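Local coordinates for F5/8 type C domain protein (Bacteroides ovatus, PDB 4ZRX) that probably hydrolyses alpha-L-fucosides with a TIM-barrel glycosidase domain, which is joined to an F5/8 type C domain likely to bind carbohydrate, at residues A[28-40]-A[392-404]. Sequence-based numbering, arbitrary orientation.
Sequences ARLVPTPQQYAWQ and QEDITKGQRVEAF. With EDO (1,2-ethanediol), chain C.
Arg400 reaches the carbonyl of Ala28 with its guanidinium, NE lying 3.0 Å and NH2 3.3 Å from Ala28 O in two weak, bent bonds. NH2 also bonds Lys397 O at 2.9 Å, in the plane of that carbonyl, and NE reaches the same oxygen only weakly. One arginine thus bridges two acceptors, Ala28 O and Lys397 O, that lie 3.1 Å apart and would probably repel each other without it. Its chain runs extended from CG to NE (chi2 -176°, chi3 179°); Ala28 CB sits over one guanidinium face, toward the rim, and Arg29 CG touches NH2, while the Arg29 guanidinium is salt-bridged to Asp25. A leucine in place of Arg400 would probably leave both carbonyl oxygens without these donors, their mutual repulsion no longer offset. Gly398 CA meets Ala28 O and Leu30 O, each at 3.4 Å, in CA-H...O contacts; a CB would strike Ala28 O. A water accepts from Gln399 N and donates to Leu30 O. Val31 CG1 rests on Thr396 O and Gly398 N, and Pro32 CD on Ile395 O. Farther along, Tyr37, its CG anti to the backbone N (chi1 -172°), presents the CE1 edge to Ile395 CG1 at 3.7 Å; Thr396 CG2 approaches the ring obliquely, and an ethanediol carbon lies over one face. A second water joins Tyr37 OH to Asp394 OD1. That oxygen also takes the N and OG1 of Thr396 from the same face. The N bond closes an Asx turn, and the OG1 bond holds the threonine's rotation, which sets CG2 beside the ring. The contact is an interdomain interface: the loop between strands 388-393 and 401-410, which belong to opposing four-stranded antiparallel sheets, packs on the segment leading into helix 34-42 of the TIM-barrel domain.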
loop_
_atom_site.group_PDB
_atom_site.type_symbol
_atom_site.label_atom_id
_atom_site.label_comp_id
_atom_site.label_asym_id
_atom_site.label_seq_id
_atom_site.Cartn_x
_atom_site.Cartn_y
_atom_site.Cartn_z
ATOM N N ALA A 28 -0.920 -18.553 21.615
ATOM C CA ALA A 28 -2.053 -17.738 21.966
ATOM C C ALA A 28 -1.697 -16.691 23.000
ATOM O O ALA A 28 -2.436 -15.713 23.174
ATOM C CB ALA A 28 -3.218 -18.641 22.484
ATOM N N ARG A 29 -0.604 -16.898 23.734
ATOM C CA ARG A 29 -0.257 -15.984 24.808
ATOM C C ARG A 29 0.982 -15.186 24.534
ATOM O O ARG A 29 1.580 -14.595 25.431
ATOM C CB ARG A 29 -0.118 -16.786 26.101
ATOM C CG ARG A 29 -1.444 -17.353 26.522
ATOM C CD ARG A 29 -1.328 -18.180 27.784
ATOM N NE ARG A 29 -0.609 -19.417 27.521
ATOM C CZ ARG A 29 0.613 -19.709 27.954
ATOM N NH1 ARG A 29 1.321 -18.858 28.691
ATOM N NH2 ARG A 29 1.147 -20.880 27.642
ATOM N N LEU A 30 1.355 -15.121 23.253
ATOM C CA LEU A 30 2.442 -14.291 22.796
ATOM C C LEU A 30 1.916 -12.892 22.492
ATOM O O LEU A 30 0.928 -12.755 21.777
ATOM C CB LEU A 30 3.042 -14.906 21.552
ATOM C CG LEU A 30 4.106 -14.134 20.784
ATOM C CD1 LEU A 30 5.353 -13.954 21.646
ATOM C CD2 LEU A 30 4.459 -14.864 19.516
ATOM N N VAL A 31 2.553 -11.876 23.037
ATOM C CA VAL A 31 2.007 -10.534 23.076
ATOM C C VAL A 31 3.048 -9.465 22.647
ATOM O O VAL A 31 4.219 -9.700 22.777
ATOM C CB VAL A 31 1.418 -10.177 24.447
ATOM C CG1 VAL A 31 0.375 -11.165 24.831
ATOM C CG2 VAL A 31 2.493 -10.032 25.500
ATOM N N PRO A 32 2.611 -8.318 22.099
ATOM C CA PRO A 32 3.548 -7.220 21.760
ATOM C C PRO A 32 4.199 -6.573 22.981
ATOM O O PRO A 32 3.642 -6.594 24.101
ATOM C CB PRO A 32 2.650 -6.163 21.045
ATOM C CG PRO A 32 1.228 -6.526 21.480
ATOM C CD PRO A 32 1.222 -7.993 21.719
ATOM N N THR A 33 5.378 -5.983 22.762
ATOM C CA THR A 33 5.932 -5.016 23.727
ATOM C C THR A 33 5.032 -3.808 23.773
ATOM O O THR A 33 4.257 -3.576 22.849
ATOM C CB THR A 33 7.337 -4.553 23.291
ATOM O OG1 THR A 33 7.247 -3.847 22.056
ATOM C CG2 THR A 33 8.256 -5.677 23.113
ATOM N N PRO A 34 5.178 -2.942 24.808
ATOM C CA PRO A 34 4.451 -1.667 24.777
ATOM C C PRO A 34 4.768 -0.839 23.531
ATOM O O PRO A 34 3.880 -0.161 23.006
ATOM C CB PRO A 34 4.964 -0.944 26.029
ATOM C CG PRO A 34 5.263 -2.075 26.939
ATOM C CD PRO A 34 5.945 -3.087 26.070
ATOM N N GLN A 35 6.005 -0.899 23.076
ATOM C CA GLN A 35 6.398 -0.118 21.870
ATOM C C GLN A 35 5.710 -0.654 20.610
ATOM O O GLN A 35 5.239 0.119 19.761
ATOM C CB GLN A 35 7.902 -0.110 21.698
ATOM C CG GLN A 35 8.663 0.552 22.870
ATOM C CD GLN A 35 9.067 -0.425 24.008
ATOM O OE1 GLN A 35 8.505 -1.470 24.223
ATOM N NE2 GLN A 35 10.098 -0.036 24.735
ATOM N N GLN A 36 5.647 -1.959 20.494
ATOM C CA GLN A 36 4.945 -2.554 19.354
ATOM C C GLN A 36 3.472 -2.280 19.386
ATOM O O GLN A 36 2.846 -2.103 18.340
ATOM C CB GLN A 36 5.198 -4.033 19.308
ATOM C CG GLN A 36 6.594 -4.413 18.905
ATOM C CD GLN A 36 6.748 -5.911 18.996
ATOM O OE1 GLN A 36 6.487 -6.505 20.073
ATOM N NE2 GLN A 36 7.152 -6.554 17.924
ATOM N N TYR A 37 2.896 -2.274 20.573
ATOM C CA TYR A 37 1.474 -2.011 20.720
ATOM C C TYR A 37 1.159 -0.601 20.387
ATOM O O TYR A 37 0.225 -0.318 19.627
ATOM C CB TYR A 37 1.060 -2.341 22.152
ATOM C CG TYR A 37 -0.397 -2.291 22.395
ATOM C CD1 TYR A 37 -1.227 -3.269 21.913
ATOM C CD2 TYR A 37 -0.951 -1.281 23.101
ATOM C CE1 TYR A 37 -2.612 -3.207 22.169
ATOM C CE2 TYR A 37 -2.302 -1.248 23.376
ATOM C CZ TYR A 37 -3.095 -2.206 22.941
ATOM O OH TYR A 37 -4.436 -2.150 23.131
ATOM N N ALA A 38 1.983 0.328 20.882
ATOM C CA ALA A 38 1.805 1.746 20.544
ATOM C C ALA A 38 1.954 1.989 19.030
ATOM O O ALA A 38 1.209 2.744 18.404
ATOM C CB ALA A 38 2.814 2.607 21.335
ATOM N N TRP A 39 2.923 1.320 18.421
ATOM C CA TRP A 39 3.106 1.431 16.972
ATOM C C TRP A 39 1.852 1.025 16.223
ATOM O O TRP A 39 1.398 1.732 15.312
ATOM C CB TRP A 39 4.334 0.598 16.578
ATOM C CG TRP A 39 4.505 0.452 15.087
ATOM C CD1 TRP A 39 5.155 1.282 14.215
ATOM C CD2 TRP A 39 4.026 -0.628 14.324
ATOM N NE1 TRP A 39 5.067 0.788 12.935
ATOM C CE2 TRP A 39 4.349 -0.363 12.968
ATOM C CE3 TRP A 39 3.271 -1.749 14.635
ATOM C CZ2 TRP A 39 3.987 -1.258 11.927
ATOM C CZ3 TRP A 39 2.932 -2.628 13.613
ATOM C CH2 TRP A 39 3.290 -2.346 12.280
ATOM N N GLN A 40 1.274 -0.096 16.632
ATOM C CA GLN A 40 0.093 -0.670 16.006
ATOM C C GLN A 40 -1.075 0.343 16.045
ATOM O O GLN A 40 -1.830 0.482 15.102
ATOM C CB GLN A 40 -0.323 -1.945 16.749
ATOM C CG GLN A 40 -1.334 -2.787 16.032
ATOM C CD GLN A 40 -0.699 -3.699 15.034
ATOM O OE1 GLN A 40 -0.026 -4.621 15.415
ATOM N NE2 GLN A 40 -0.891 -3.437 13.745
ATOM N N GLN A 392 -12.164 -5.956 16.483
ATOM C CA GLN A 392 -10.847 -5.968 17.116
ATOM C C GLN A 392 -10.759 -7.037 18.186
ATOM O O GLN A 392 -11.751 -7.230 18.923
ATOM C CB GLN A 392 -10.534 -4.619 17.768
ATOM C CG GLN A 392 -10.635 -3.462 16.821
ATOM C CD GLN A 392 -10.145 -2.136 17.422
ATOM O OE1 GLN A 392 -10.935 -1.378 18.000
ATOM N NE2 GLN A 392 -8.857 -1.872 17.323
ATOM N N GLU A 393 -9.573 -7.620 18.343
ATOM C CA GLU A 393 -9.245 -8.480 19.464
ATOM C C GLU A 393 -8.404 -7.720 20.459
ATOM O O GLU A 393 -7.633 -6.825 20.106
ATOM C CB GLU A 393 -8.383 -9.696 19.023
ATOM C CG GLU A 393 -9.056 -10.783 18.409
ATOM C CD GLU A 393 -8.085 -11.886 17.969
ATOM O OE1 GLU A 393 -7.831 -12.769 18.786
ATOM O OE2 GLU A 393 -7.635 -11.907 16.818
ATOM N N ASP A 394 -8.434 -8.166 21.705
ATOM C CA ASP A 394 -7.539 -7.634 22.674
ATOM C C ASP A 394 -6.175 -8.259 22.585
ATOM O O ASP A 394 -5.853 -9.190 23.380
ATOM C CB ASP A 394 -8.075 -7.861 24.101
ATOM C CG ASP A 394 -7.211 -7.244 25.158
ATOM O OD1 ASP A 394 -6.212 -6.548 24.817
ATOM O OD2 ASP A 394 -7.558 -7.465 26.393
ATOM N N ILE A 395 -5.324 -7.670 21.740
ATOM C CA ILE A 395 -4.045 -8.273 21.420
ATOM C C ILE A 395 -3.042 -8.147 22.576
ATOM O O ILE A 395 -1.977 -8.755 22.532
ATOM C CB ILE A 395 -3.452 -7.755 20.093
ATOM C CG1 ILE A 395 -3.310 -6.245 20.138
ATOM C CG2 ILE A 395 -4.307 -8.228 18.925
ATOM C CD1 ILE A 395 -2.463 -5.709 19.009
ATOM N N THR A 396 -3.399 -7.422 23.632
ATOM C CA THR A 396 -2.598 -7.456 24.874
ATOM C C THR A 396 -2.578 -8.802 25.516
ATOM O O THR A 396 -1.791 -9.013 26.438
ATOM C CB THR A 396 -2.992 -6.348 25.957
ATOM O OG1 THR A 396 -4.245 -6.663 26.579
ATOM C CG2 THR A 396 -3.067 -4.996 25.323
ATOM N N LYS A 397 -3.481 -9.702 25.103
ATOM C CA LYS A 397 -3.536 -11.042 25.583
ATOM C C LYS A 397 -3.262 -12.053 24.497
ATOM O O LYS A 397 -3.417 -13.244 24.698
ATOM C CB LYS A 397 -4.902 -11.270 26.230
ATOM C CG LYS A 397 -5.165 -10.323 27.377
ATOM C CD LYS A 397 -6.445 -10.638 28.083
ATOM C CE LYS A 397 -6.612 -9.633 29.232
ATOM N NZ LYS A 397 -7.999 -9.583 29.696
ATOM N N GLY A 398 -2.863 -11.592 23.313
ATOM C CA GLY A 398 -2.470 -12.480 22.232
ATOM C C GLY A 398 -3.384 -12.400 21.030
ATOM O O GLY A 398 -4.478 -11.784 21.085
ATOM N N GLN A 399 -2.972 -13.071 19.955
ATOM C CA GLN A 399 -3.789 -13.159 18.758
ATOM C C GLN A 399 -4.385 -14.544 18.681
ATOM O O GLN A 399 -3.650 -15.496 18.587
ATOM C CB GLN A 399 -2.923 -12.879 17.501
ATOM C CG GLN A 399 -3.806 -12.825 16.279
ATOM C CD GLN A 399 -3.102 -12.530 15.004
ATOM O OE1 GLN A 399 -1.923 -12.197 14.979
ATOM N NE2 GLN A 399 -3.865 -12.533 13.930
ATOM N N ARG A 400 -5.717 -14.663 18.668
ATOM C CA ARG A 400 -6.351 -15.975 18.882
ATOM C C ARG A 400 -7.389 -16.379 17.871
ATOM O O ARG A 400 -7.554 -17.550 17.630
ATOM C CB ARG A 400 -6.972 -15.993 20.274
ATOM C CG ARG A 400 -5.916 -15.708 21.340
ATOM C CD ARG A 400 -6.466 -15.811 22.714
ATOM N NE ARG A 400 -5.427 -15.558 23.709
ATOM C CZ ARG A 400 -5.486 -15.978 24.971
ATOM N NH1 ARG A 400 -6.549 -16.646 25.431
ATOM N NH2 ARG A 400 -4.496 -15.674 25.797
ATOM N N VAL A 401 -8.100 -15.441 17.284
ATOM C CA VAL A 401 -9.183 -15.763 16.361
ATOM C C VAL A 401 -8.630 -16.340 15.069
ATOM O O VAL A 401 -7.653 -15.861 14.503
ATOM C CB VAL A 401 -10.131 -14.576 16.124
ATOM C CG1 VAL A 401 -11.200 -14.909 15.078
ATOM C CG2 VAL A 401 -10.819 -14.200 17.443
ATOM N N GLU A 402 -9.219 -17.496 14.699
ATOM C CA GLU A 402 -8.833 -18.214 13.498
ATOM C C GLU A 402 -9.897 -18.265 12.396
ATOM O O GLU A 402 -9.541 -18.382 11.222
ATOM C CB GLU A 402 -8.410 -19.604 13.842
ATOM C CG GLU A 402 -7.182 -19.647 14.694
ATOM C CD GLU A 402 -6.854 -21.036 15.204
ATOM O OE1 GLU A 402 -7.795 -21.653 15.767
ATOM O OE2 GLU A 402 -5.662 -21.548 15.048
ATOM N N ALA A 403 -11.176 -18.211 12.762
ATOM C CA ALA A 403 -12.272 -18.114 11.782
ATOM C C ALA A 403 -13.496 -17.515 12.423
ATOM O O ALA A 403 -13.786 -17.784 13.600
ATOM C CB ALA A 403 -12.617 -19.501 11.243
ATOM N N PHE A 404 -14.210 -16.678 11.673
ATOM C CA PHE A 404 -15.377 -16.031 12.237
ATOM C C PHE A 404 -16.358 -15.726 11.099
ATOM O O PHE A 404 -16.000 -15.671 9.931
ATOM C CB PHE A 404 -15.054 -14.734 13.009
ATOM C CG PHE A 404 -14.547 -13.641 12.167
ATOM C CD1 PHE A 404 -13.175 -13.534 11.852
ATOM C CD2 PHE A 404 -15.395 -12.661 11.715
ATOM C CE1 PHE A 404 -12.736 -12.507 11.054
ATOM C CE2 PHE A 404 -14.959 -11.618 10.939
ATOM C CZ PHE A 404 -13.578 -11.556 10.580
HETATM C C1 EDO C . 1.375 -4.006 25.356
HETATM O O1 EDO C . 1.861 -3.804 26.687
HETATM C C2 EDO C . 0.486 -5.226 25.263
HETATM O O2 EDO C . 1.220 -6.439 25.114
HETATM O O HOH W 1 -0.439 -14.220 20.062
HETATM O O HOH W 2 -5.829 -4.392 22.837
#